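Local atomic coordinates of beta-N-acetylhexosaminidase (Thermotoga neapolitana, PDB entry 5C0Q), a protein that probably hydrolyses terminal non-reducing N-acetyl-D-hexosamine residues from N-acetyl-beta-D-hexosaminides, as a member of glycosyl hydrolase family 3. Residues B[341-346]-B[376-381]; B[346-351]-B[393-398]; B[364-369]-B[448-453]; B[397-402]-B[424-429]. One frame throughout, in Å; residues are numbered along the deposited sequence.

All four contacts lie in the C-terminal part of the chain, built on a mixed sheet. Interaction 1 closes a loop that holds strand 347-352 and most of helix 363-377. Interaction 2 starts at Glu346, where the first segment of interaction 1 ends, and crosses it along the chain. Interaction 3 crosses both, joining helix 363-377 to the start of helix 452-463. Interaction 4 is nested inside the loop closed by interaction 3. It follows interaction 1 in series and begins at Gly397 and Glu398, where interaction 2 ends. Interactions 1, 2 and 4 reach one zinc ion at an end of the sheet, while the zinc ion of interaction 3 lies at the subunit interface.

Interaction 1: residues B[341-346]-B[376-381]; sequences ELLGRE and RFFKVR. With ZN (zinc ion), chain S.
Leu343 meets Phe378 where the turn before strand 347-352 passes the end of helix 363-377. Leu343 O lies in the plane of the Phe378 ring, at its edge, 3.5 Å from Phe378 CD1. Leu343 CB adds an apolar contact, 4.3 Å from Phe378 CE1. Leu343 belongs to a type I beta turn from Leu342 to Arg345. Within it, Gly344 O accepts a weak hydrogen bond of 3.2 Å from Lys379 NZ. The lysine chain bends at chi3 (-80°), which brings its amine to that carbonyl. Arg345 points away from residues 376-381. Its NH1 bonds to Glu398 O, and Leu342 CD2 covers part of one guanidinium face. Glu346 makes the main polar link. Its CA-H group faces Lys379 O, with 3.6 Å between Glu346 CA and Lys379 O. Its OE1 forms a salt bridge at the edge of the Arg381 guanidinium. The distance from Glu346 OE1 to Arg381 NH2, 2.3 Å, is very short, so its exact value is doubtful. Arg381 NE adds a weak bond to the same oxygen. The carboxylate and guanidinium planes are 44° apart, so the two groups are not coplanar. Glu346 OE2 turns to a zinc ion, but the modelled bond is implausibly short. Beyond this point Val347 pairs by backbone with Lys379 and Arg381. Helix 452-463 covers Leu343 and Phe378 through Leu463, and the ring of Phe401 meets Phe378 edge-to-face.

Interaction 2: residues B[346-351]-B[393-398]; sequences EVVLLV and DDVDGE. With ZN (zinc ion), chain S.
Glu346 and Val348 face Glu398 and Gly397 on chains that run nearly opposite ways, 153° apart end to end, with Glu346 CA 6.0 Å from Glu398 CA. Glu398 reaches Glu346 with its chain extended beyond CG. Its OE1 accepts a nearly straight hydrogen bond (176°) from the backbone, 2.7 Å from Glu346 N to Glu398 OE1. The donor comes from above the carboxylate plane, 45° out of it. Glu398 OE2 binds the zinc ion at 2.0 Å. Glu346 OE2 is the second carboxylate ligand, and the two carboxylates stand almost perpendicular. Their oxygens are modelled too close together, so the detail of this site is doubtful. Further along, Val348 CG2 lies 4.1 Å from Asp396 O and packs on Gly397. A beta carbon at Gly397 would collide with that methyl. Val395 points toward the strand and touches two residues on it. Val395 CG2 is 4.2 Å from Leu350 CD2, and Val395 CG1 is 4.4 Å from Val348 CG1. Leu350 also packs on Pro392 and Leu420. Asp396 OD2 pairs with Arg424, and Asp396 OD1 accepts a bond from Gly397 N. The contact thus has an apolar end and an acidic end. Two carboxylates on one metal ion would probably repel, and the charge of the ion, with that of Arg381 nearby, is likely to offset this.

Interaction 3: residues B[364-369]-B[448-453]; sequences GDDYDL and HSTKPI. With ZN (zinc ion), chain N.
Thr450 and Asp366 link the loop before helix 452-463 to helix 363-377. In the loop, His448 NE2 binds a zinc ion at 2.3 Å. Glu334 of the same chain and Lys86 of the second subunit also bind this ion. Ser449 OG accepts a bond from Lys451 N, an ST turn that shapes the chain ahead of the helix. Thr450 carries the main bond: Thr450 OG1 donates to Asp366 OD2 over 2.8 Å. The hydroxyl arrives on the anti side of the carboxylate, 27° out of its plane. Thr450 OG1 sits between the backbone N and the carbonyl carbon (chi1 59°), which leaves Thr450 CG2 to touch Tyr367 CE1 at 4.1 Å. Lys451 lays its CD beside Asp366, but its NZ makes only a long salt bridge there and bonds to Gly67 O of the second subunit. With an alanine in place of Asp366, the Thr450 hydroxyl would probably lose its acceptor and Lys451 a nearby negative charge. Pro452 CG then packs on Leu369 CD1 at 3.9 Å. Lys451 holds the N-cap position. The contact is an ST turn leading into a helix start, packed on a neighbouring helix at the dimer interface.

Interaction 4: residues B[397-402]-B[424-429]; sequences GELIFD and RTIYFI. With ZN (zinc ion), chain S.
Ile400 and Ile426 sit on neighbouring parallel strands of a beta-alpha-beta unit, strand 399-404, helix 411-418 and strand 425-429. Four backbone hydrogen bonds join the strands. They run from Ile400 N to Arg424 O, Ile426 N to Ile400 O (2.8 Å), Asp402 N to Ile426 O and Phe428 N to Asp402 O. The tight part is the face of the sheet bearing Phe401 and Ile426, under helix 452-463. There the edge of the Phe428 ring meets the face of Phe401 in a T-shaped pair, with centroids 5.0 Å apart and planes at 65°. Phe428 CE1 stands 3.4 Å from Phe401 CG. Phe401 also packs beside Ile426, pointing the same way, and on Leu462. With an alanine at Phe401, the Phe428 edge would probably lose the ring face it meets, and a gap would be likely to open against helix 452-463. The other face is more polar. Asp402 OD2 lies at the edge of the Tyr427 ring, 3.4 Å from Tyr427 CE1. Both polar ends are tied to helix 411-418: Asp402 OD2 to His417 ND1, and Tyr427 OH to His417 O. The loose side is the start of the strands, where Gly397 and Arg424 are partly exposed. Arg424 CG lies between the backbone N and the carbonyl carbon (chi1 68°). From there the extended chain runs past the glycine carbonyl, and its far end goes on to Asp396. In passing it brings Arg424 CD to 3.2 Å from Gly397 O.

Interaction 1: residues B[341-346]-B[376-381]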
# COMPACT_ATOMS: atom_id res chain seq x y z
N GLU B 341 -10.38 6.03 38.57
CA GLU B 341 -9.59 5.30 39.55
C GLU B 341 -9.36 3.84 39.21
O GLU B 341 -8.40 3.23 39.67
CB GLU B 341 -10.29 5.40 40.91
CG GLU B 341 -11.83 5.32 40.81
CD GLU B 341 -12.54 6.63 40.40
OE1 GLU B 341 -11.86 7.59 39.96
OE2 GLU B 341 -13.79 6.65 40.48
N LEU B 342 -10.21 3.27 38.38
CA LEU B 342 -9.94 1.93 37.87
C LEU B 342 -8.76 1.85 36.90
O LEU B 342 -8.09 0.83 36.81
CB LEU B 342 -11.19 1.41 37.18
CG LEU B 342 -12.25 0.81 38.10
CD1 LEU B 342 -13.57 0.75 37.36
CD2 LEU B 342 -11.84 -0.55 38.59
N LEU B 343 -8.50 2.93 36.18
CA LEU B 343 -7.75 2.79 34.94
C LEU B 343 -6.24 2.62 35.09
O LEU B 343 -5.58 2.13 34.19
CB LEU B 343 -8.10 3.95 34.03
CG LEU B 343 -9.62 3.98 33.80
CD1 LEU B 343 -10.02 5.15 32.93
CD2 LEU B 343 -10.08 2.70 33.18
N GLY B 344 -5.70 3.03 36.24
CA GLY B 344 -4.30 2.84 36.54
C GLY B 344 -3.98 1.46 37.06
O GLY B 344 -2.87 1.21 37.47
N ARG B 345 -4.96 0.56 37.08
CA ARG B 345 -4.76 -0.81 37.53
C ARG B 345 -4.21 -1.73 36.47
O ARG B 345 -4.07 -1.36 35.33
CB ARG B 345 -6.06 -1.40 38.05
CG ARG B 345 -6.63 -0.78 39.31
CD ARG B 345 -7.96 -1.47 39.63
NE ARG B 345 -8.67 -0.95 40.80
CZ ARG B 345 -9.79 -1.48 41.28
NH1 ARG B 345 -10.30 -2.56 40.69
NH2 ARG B 345 -10.38 -0.97 42.35
N GLU B 346 -3.93 -2.96 36.84
CA GLU B 346 -3.33 -3.91 35.93
C GLU B 346 -4.51 -4.71 35.31
O GLU B 346 -5.38 -5.19 36.01
CB GLU B 346 -2.30 -4.77 36.70
CG GLU B 346 -1.52 -3.93 37.84
CD GLU B 346 -1.18 -4.76 39.11
OE1 GLU B 346 -0.74 -5.91 38.88
OE2 GLU B 346 -1.42 -4.34 40.27
N ARG B 376 0.14 -0.11 25.02
CA ARG B 376 0.50 1.29 24.99
C ARG B 376 -0.23 2.13 26.03
O ARG B 376 0.26 3.16 26.43
CB ARG B 376 0.22 1.89 23.62
CG ARG B 376 0.90 1.21 22.48
CD ARG B 376 0.74 2.04 21.23
NE ARG B 376 1.56 3.26 21.22
CZ ARG B 376 2.78 3.34 20.71
NH1 ARG B 376 3.36 2.30 20.14
NH2 ARG B 376 3.40 4.48 20.74
N PHE B 377 -1.42 1.71 26.46
CA PHE B 377 -2.24 2.53 27.33
C PHE B 377 -2.44 1.98 28.74
O PHE B 377 -2.70 2.71 29.67
CB PHE B 377 -3.60 2.73 26.68
CG PHE B 377 -3.55 3.39 25.36
CD1 PHE B 377 -3.47 4.77 25.26
CD2 PHE B 377 -3.56 2.64 24.21
CE1 PHE B 377 -3.44 5.36 24.05
CE2 PHE B 377 -3.53 3.25 22.99
CZ PHE B 377 -3.47 4.61 22.91
N PHE B 378 -2.28 0.68 28.92
CA PHE B 378 -2.58 0.05 30.20
C PHE B 378 -1.56 -0.97 30.57
O PHE B 378 -1.08 -1.69 29.72
CB PHE B 378 -3.94 -0.67 30.17
CG PHE B 378 -5.06 0.21 29.87
CD1 PHE B 378 -5.63 0.97 30.86
CD2 PHE B 378 -5.52 0.33 28.58
CE1 PHE B 378 -6.64 1.82 30.57
CE2 PHE B 378 -6.54 1.17 28.30
CZ PHE B 378 -7.10 1.92 29.28
N LYS B 379 -1.31 -1.09 31.86
CA LYS B 379 -0.59 -2.21 32.38
C LYS B 379 -1.41 -3.47 32.16
O LYS B 379 -2.59 -3.49 32.44
CB LYS B 379 -0.30 -1.98 33.85
CG LYS B 379 0.65 -0.84 34.08
CD LYS B 379 1.00 -0.64 35.53
CE LYS B 379 -0.09 0.09 36.19
NZ LYS B 379 0.14 0.13 37.63
N VAL B 380 -0.79 -4.50 31.60
CA VAL B 380 -1.43 -5.76 31.28
C VAL B 380 -0.91 -6.93 32.12
O VAL B 380 0.29 -7.22 32.10
CB VAL B 380 -1.24 -6.10 29.81
CG1 VAL B 380 -1.76 -7.46 29.52
CG2 VAL B 380 -1.93 -5.07 28.94
N ARG B 381 -1.78 -7.55 32.91
CA ARG B 381 -1.38 -8.71 33.71
C ARG B 381 -1.44 -10.03 32.99
O ARG B 381 -0.57 -10.86 33.15
CB ARG B 381 -2.16 -8.82 34.99
CG ARG B 381 -1.45 -9.86 35.85
CD ARG B 381 -1.96 -9.97 37.23
NE ARG B 381 -1.80 -8.75 37.99
CZ ARG B 381 -2.23 -8.63 39.23
NH1 ARG B 381 -2.78 -9.66 39.81
NH2 ARG B 381 -2.10 -7.50 39.90
ZN ZN S . -1.98 -3.53 40.88

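Interaction 2: residues B[346-351]-B[393-398]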
# COMPACT_ATOMS: atom_id res chain seq x y z
N GLU B 346 -3.93 -2.96 36.84
CA GLU B 346 -3.33 -3.91 35.93
C GLU B 346 -4.51 -4.71 35.31
O GLU B 346 -5.38 -5.19 36.01
CB GLU B 346 -2.30 -4.77 36.70
CG GLU B 346 -1.52 -3.93 37.84
CD GLU B 346 -1.18 -4.76 39.11
OE1 GLU B 346 -0.74 -5.91 38.88
OE2 GLU B 346 -1.42 -4.34 40.27
N VAL B 347 -4.52 -4.86 33.99
CA VAL B 347 -5.67 -5.32 33.24
C VAL B 347 -5.54 -6.78 32.81
O VAL B 347 -4.47 -7.22 32.45
CB VAL B 347 -5.89 -4.42 31.98
CG1 VAL B 347 -7.10 -4.83 31.21
CG2 VAL B 347 -6.05 -3.00 32.39
N VAL B 348 -6.64 -7.52 32.82
CA VAL B 348 -6.65 -8.82 32.20
C VAL B 348 -7.41 -8.68 30.87
O VAL B 348 -8.50 -8.15 30.84
CB VAL B 348 -7.33 -9.88 33.16
CG1 VAL B 348 -7.42 -11.26 32.55
CG2 VAL B 348 -6.59 -9.94 34.48
N LEU B 349 -6.83 -9.14 29.76
CA LEU B 349 -7.50 -9.00 28.47
C LEU B 349 -8.18 -10.29 28.08
O LEU B 349 -7.56 -11.35 28.04
CB LEU B 349 -6.53 -8.58 27.35
CG LEU B 349 -5.66 -7.32 27.54
CD1 LEU B 349 -4.77 -7.05 26.33
CD2 LEU B 349 -6.52 -6.12 27.84
N LEU B 350 -9.43 -10.18 27.70
CA LEU B 350 -10.18 -11.30 27.20
C LEU B 350 -10.38 -11.04 25.72
O LEU B 350 -11.11 -10.14 25.33
CB LEU B 350 -11.53 -11.41 27.93
CG LEU B 350 -11.54 -11.78 29.42
CD1 LEU B 350 -12.94 -11.96 29.95
CD2 LEU B 350 -10.76 -13.02 29.67
N VAL B 351 -9.72 -11.83 24.90
CA VAL B 351 -9.72 -11.55 23.50
C VAL B 351 -10.19 -12.77 22.73
O VAL B 351 -9.79 -13.87 23.04
CB VAL B 351 -8.30 -11.09 23.02
CG1 VAL B 351 -8.28 -10.90 21.53
CG2 VAL B 351 -7.90 -9.81 23.68
N ASP B 393 -14.15 -18.24 30.27
CA ASP B 393 -14.10 -18.84 31.61
C ASP B 393 -14.25 -17.74 32.65
O ASP B 393 -13.94 -16.59 32.37
CB ASP B 393 -12.82 -19.62 31.87
CG ASP B 393 -12.60 -20.74 30.88
OD1 ASP B 393 -13.48 -21.01 30.05
OD2 ASP B 393 -11.53 -21.39 30.97
N ASP B 394 -14.70 -18.08 33.84
CA ASP B 394 -14.80 -17.06 34.87
C ASP B 394 -13.39 -16.63 35.25
O ASP B 394 -12.45 -17.41 35.20
CB ASP B 394 -15.58 -17.56 36.08
CG ASP B 394 -16.09 -16.42 36.95
OD1 ASP B 394 -15.69 -15.25 36.71
OD2 ASP B 394 -16.92 -16.67 37.85
N VAL B 395 -13.23 -15.34 35.54
CA VAL B 395 -11.92 -14.77 35.80
C VAL B 395 -12.07 -13.63 36.76
O VAL B 395 -13.16 -13.10 36.92
CB VAL B 395 -11.21 -14.21 34.54
CG1 VAL B 395 -9.72 -14.29 34.72
CG2 VAL B 395 -11.60 -14.94 33.29
N ASP B 396 -11.00 -13.24 37.41
CA ASP B 396 -11.07 -12.03 38.20
C ASP B 396 -9.76 -11.30 37.99
O ASP B 396 -8.87 -11.81 37.33
CB ASP B 396 -11.35 -12.28 39.67
CG ASP B 396 -11.94 -11.06 40.34
OD1 ASP B 396 -12.05 -10.01 39.67
OD2 ASP B 396 -12.32 -11.12 41.52
N GLY B 397 -9.70 -10.06 38.44
CA GLY B 397 -8.52 -9.25 38.25
C GLY B 397 -8.76 -7.90 38.87
O GLY B 397 -9.78 -7.67 39.51
N GLU B 398 -7.79 -7.01 38.73
CA GLU B 398 -7.96 -5.69 39.22
C GLU B 398 -8.87 -4.96 38.27
O GLU B 398 -9.67 -4.14 38.68
CB GLU B 398 -6.64 -4.96 39.28
CG GLU B 398 -5.51 -5.62 40.04
CD GLU B 398 -4.29 -4.76 39.99
OE1 GLU B 398 -4.39 -3.70 39.35
OE2 GLU B 398 -3.26 -5.07 40.61
ZN ZN S . -1.98 -3.53 40.88

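Interaction 3: residues B[364-369]-B[448-453]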
# COMPACT_ATOMS: atom_id res chain seq x y z
N GLY B 364 -9.54 -12.09 12.18
CA GLY B 364 -8.68 -12.79 13.11
C GLY B 364 -7.39 -12.06 13.40
O GLY B 364 -6.95 -12.05 14.54
N ASP B 365 -6.77 -11.44 12.40
CA ASP B 365 -5.56 -10.70 12.66
C ASP B 365 -5.83 -9.45 13.49
O ASP B 365 -4.96 -9.03 14.23
CB ASP B 365 -4.87 -10.31 11.36
CG ASP B 365 -4.54 -11.52 10.49
OD1 ASP B 365 -4.72 -12.66 10.96
OD2 ASP B 365 -4.09 -11.31 9.34
N ASP B 366 -7.04 -8.90 13.41
CA ASP B 366 -7.38 -7.73 14.22
C ASP B 366 -7.37 -8.10 15.70
O ASP B 366 -6.95 -7.32 16.54
CB ASP B 366 -8.76 -7.17 13.84
CG ASP B 366 -8.84 -6.66 12.41
OD1 ASP B 366 -7.80 -6.32 11.80
OD2 ASP B 366 -9.97 -6.60 11.87
N TYR B 367 -7.86 -9.30 15.99
CA TYR B 367 -7.88 -9.82 17.36
C TYR B 367 -6.46 -10.03 17.89
O TYR B 367 -6.19 -9.69 19.01
CB TYR B 367 -8.68 -11.13 17.46
CG TYR B 367 -10.12 -11.06 17.03
CD1 TYR B 367 -10.84 -9.90 17.12
CD2 TYR B 367 -10.79 -12.20 16.61
CE1 TYR B 367 -12.16 -9.84 16.74
CE2 TYR B 367 -12.11 -12.16 16.26
CZ TYR B 367 -12.79 -10.99 16.31
OH TYR B 367 -14.11 -10.95 15.92
N ASP B 368 -5.59 -10.63 17.10
CA ASP B 368 -4.19 -10.81 17.49
C ASP B 368 -3.47 -9.50 17.88
O ASP B 368 -2.56 -9.53 18.67
CB ASP B 368 -3.39 -11.47 16.36
CG ASP B 368 -3.76 -12.91 16.13
OD1 ASP B 368 -4.33 -13.56 17.03
OD2 ASP B 368 -3.46 -13.41 15.02
N LEU B 369 -3.88 -8.38 17.29
CA LEU B 369 -3.23 -7.09 17.54
C LEU B 369 -3.75 -6.31 18.76
O LEU B 369 -3.14 -5.34 19.18
CB LEU B 369 -3.36 -6.23 16.29
CG LEU B 369 -2.26 -6.50 15.27
CD1 LEU B 369 -2.55 -5.85 13.93
CD2 LEU B 369 -0.88 -6.08 15.81
N HIS B 448 -17.74 -0.14 16.96
CA HIS B 448 -18.29 -0.29 15.63
C HIS B 448 -17.27 -0.84 14.66
O HIS B 448 -17.48 -0.78 13.46
CB HIS B 448 -18.84 1.03 15.07
CG HIS B 448 -19.91 1.65 15.92
ND1 HIS B 448 -19.69 2.74 16.72
CD2 HIS B 448 -21.21 1.30 16.10
CE1 HIS B 448 -20.81 3.06 17.34
NE2 HIS B 448 -21.75 2.21 16.97
N SER B 449 -16.17 -1.38 15.18
CA SER B 449 -15.09 -1.90 14.34
C SER B 449 -14.12 -2.80 15.08
O SER B 449 -13.88 -2.62 16.24
CB SER B 449 -14.34 -0.73 13.71
OG SER B 449 -13.28 -1.17 12.91
N THR B 450 -13.54 -3.76 14.39
CA THR B 450 -12.47 -4.56 14.95
C THR B 450 -11.06 -4.02 14.66
O THR B 450 -10.07 -4.60 15.09
CB THR B 450 -12.53 -5.98 14.42
OG1 THR B 450 -12.43 -5.93 13.00
CG2 THR B 450 -13.84 -6.64 14.79
N LYS B 451 -10.95 -2.92 13.95
CA LYS B 451 -9.66 -2.48 13.47
C LYS B 451 -8.77 -1.89 14.55
O LYS B 451 -9.25 -1.19 15.44
CB LYS B 451 -9.83 -1.44 12.36
CG LYS B 451 -10.55 -1.96 11.16
CD LYS B 451 -9.85 -3.08 10.52
CE LYS B 451 -10.44 -3.30 9.19
NZ LYS B 451 -10.01 -4.55 8.56
N PRO B 452 -7.47 -2.18 14.48
CA PRO B 452 -6.52 -1.67 15.46
C PRO B 452 -6.67 -0.18 15.75
O PRO B 452 -6.63 0.17 16.91
CB PRO B 452 -5.17 -1.98 14.81
CG PRO B 452 -5.40 -3.16 14.01
CD PRO B 452 -6.84 -3.10 13.52
N ILE B 453 -6.90 0.66 14.75
CA ILE B 453 -7.08 2.08 15.01
C ILE B 453 -8.31 2.42 15.88
O ILE B 453 -8.27 3.38 16.68
CB ILE B 453 -7.12 2.87 13.68
CG1 ILE B 453 -7.19 4.38 13.91
CG2 ILE B 453 -8.28 2.44 12.81
CD1 ILE B 453 -6.11 4.96 14.77
ZN ZN N . -24.03 2.29 17.51

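Interaction 4: residues B[397-402]-B[424-429]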
# COMPACT_ATOMS: atom_id res chain seq x y z
N GLY B 397 -9.70 -10.06 38.44
CA GLY B 397 -8.52 -9.25 38.25
C GLY B 397 -8.76 -7.90 38.87
O GLY B 397 -9.78 -7.67 39.51
N GLU B 398 -7.79 -7.01 38.73
CA GLU B 398 -7.96 -5.69 39.22
C GLU B 398 -8.87 -4.96 38.27
O GLU B 398 -9.67 -4.14 38.68
CB GLU B 398 -6.64 -4.96 39.28
CG GLU B 398 -5.51 -5.62 40.04
CD GLU B 398 -4.29 -4.76 39.99
OE1 GLU B 398 -4.39 -3.70 39.35
OE2 GLU B 398 -3.26 -5.07 40.61
N LEU B 399 -8.74 -5.28 36.99
CA LEU B 399 -9.53 -4.67 35.95
C LEU B 399 -9.57 -5.61 34.80
O LEU B 399 -8.56 -6.21 34.45
CB LEU B 399 -8.95 -3.32 35.53
CG LEU B 399 -9.58 -2.51 34.38
CD1 LEU B 399 -11.02 -2.14 34.67
CD2 LEU B 399 -8.77 -1.25 34.09
N ILE B 400 -10.74 -5.79 34.21
CA ILE B 400 -10.89 -6.77 33.16
C ILE B 400 -11.41 -6.12 31.89
O ILE B 400 -12.35 -5.35 31.94
CB ILE B 400 -11.83 -7.87 33.60
CG1 ILE B 400 -11.47 -8.28 35.03
CG2 ILE B 400 -11.81 -9.02 32.62
CD1 ILE B 400 -12.24 -9.45 35.55
N PHE B 401 -10.81 -6.43 30.75
CA PHE B 401 -11.36 -5.93 29.49
C PHE B 401 -11.97 -7.07 28.71
O PHE B 401 -11.26 -7.96 28.27
CB PHE B 401 -10.30 -5.27 28.60
CG PHE B 401 -9.82 -3.93 29.08
CD1 PHE B 401 -10.41 -3.28 30.14
CD2 PHE B 401 -8.77 -3.30 28.44
CE1 PHE B 401 -9.93 -2.06 30.56
CE2 PHE B 401 -8.30 -2.08 28.86
CZ PHE B 401 -8.87 -1.46 29.93
N ASP B 402 -13.29 -7.06 28.51
CA ASP B 402 -13.90 -8.10 27.69
C ASP B 402 -14.14 -7.61 26.26
O ASP B 402 -14.94 -6.75 26.02
CB ASP B 402 -15.21 -8.58 28.31
CG ASP B 402 -15.79 -9.81 27.60
OD1 ASP B 402 -15.18 -10.40 26.69
OD2 ASP B 402 -16.89 -10.20 27.98
N ARG B 424 -15.58 -4.17 37.88
CA ARG B 424 -14.24 -3.98 37.40
C ARG B 424 -13.99 -4.62 36.02
O ARG B 424 -12.87 -4.99 35.68
CB ARG B 424 -13.27 -4.49 38.49
CG ARG B 424 -13.27 -5.94 38.75
CD ARG B 424 -12.62 -6.25 40.08
NE ARG B 424 -12.89 -7.62 40.47
CZ ARG B 424 -13.88 -7.99 41.27
NH1 ARG B 424 -14.68 -7.07 41.80
NH2 ARG B 424 -14.06 -9.27 41.55
N THR B 425 -15.08 -4.77 35.25
CA THR B 425 -15.03 -5.25 33.87
C THR B 425 -15.50 -4.18 32.91
O THR B 425 -16.47 -3.52 33.16
CB THR B 425 -15.89 -6.48 33.66
OG1 THR B 425 -15.43 -7.52 34.51
CG2 THR B 425 -15.77 -6.95 32.22
N ILE B 426 -14.77 -3.97 31.82
CA ILE B 426 -15.29 -3.13 30.76
C ILE B 426 -15.52 -3.97 29.52
O ILE B 426 -14.64 -4.70 29.09
CB ILE B 426 -14.38 -1.96 30.46
CG1 ILE B 426 -14.12 -1.21 31.74
CG2 ILE B 426 -15.05 -1.00 29.54
CD1 ILE B 426 -13.52 0.14 31.51
N TYR B 427 -16.73 -3.86 28.98
CA TYR B 427 -17.13 -4.62 27.82
C TYR B 427 -16.88 -3.76 26.61
O TYR B 427 -17.43 -2.67 26.51
CB TYR B 427 -18.62 -5.04 27.88
CG TYR B 427 -18.87 -5.98 29.01
CD1 TYR B 427 -18.68 -7.34 28.85
CD2 TYR B 427 -19.22 -5.51 30.26
CE1 TYR B 427 -18.86 -8.19 29.86
CE2 TYR B 427 -19.40 -6.37 31.31
CZ TYR B 427 -19.22 -7.72 31.08
OH TYR B 427 -19.40 -8.62 32.08
N PHE B 428 -16.04 -4.27 25.73
CA PHE B 428 -15.79 -3.69 24.43
C PHE B 428 -16.58 -4.43 23.38
O PHE B 428 -16.23 -5.52 22.99
CB PHE B 428 -14.30 -3.75 24.09
CG PHE B 428 -13.44 -2.89 24.96
CD1 PHE B 428 -12.99 -3.35 26.19
CD2 PHE B 428 -13.06 -1.63 24.55
CE1 PHE B 428 -12.17 -2.56 26.99
CE2 PHE B 428 -12.27 -0.85 25.35
CZ PHE B 428 -11.82 -1.31 26.57
N ILE B 429 -17.68 -3.85 22.93
CA ILE B 429 -18.46 -4.48 21.89
C ILE B 429 -17.88 -4.14 20.55
O ILE B 429 -18.06 -3.05 20.06
CB ILE B 429 -19.95 -4.11 21.94
CG1 ILE B 429 -20.65 -4.89 23.05
CG2 ILE B 429 -20.65 -4.63 20.73
CD1 ILE B 429 -20.59 -4.26 24.36
ZN ZN S . -1.98 -3.53 40.88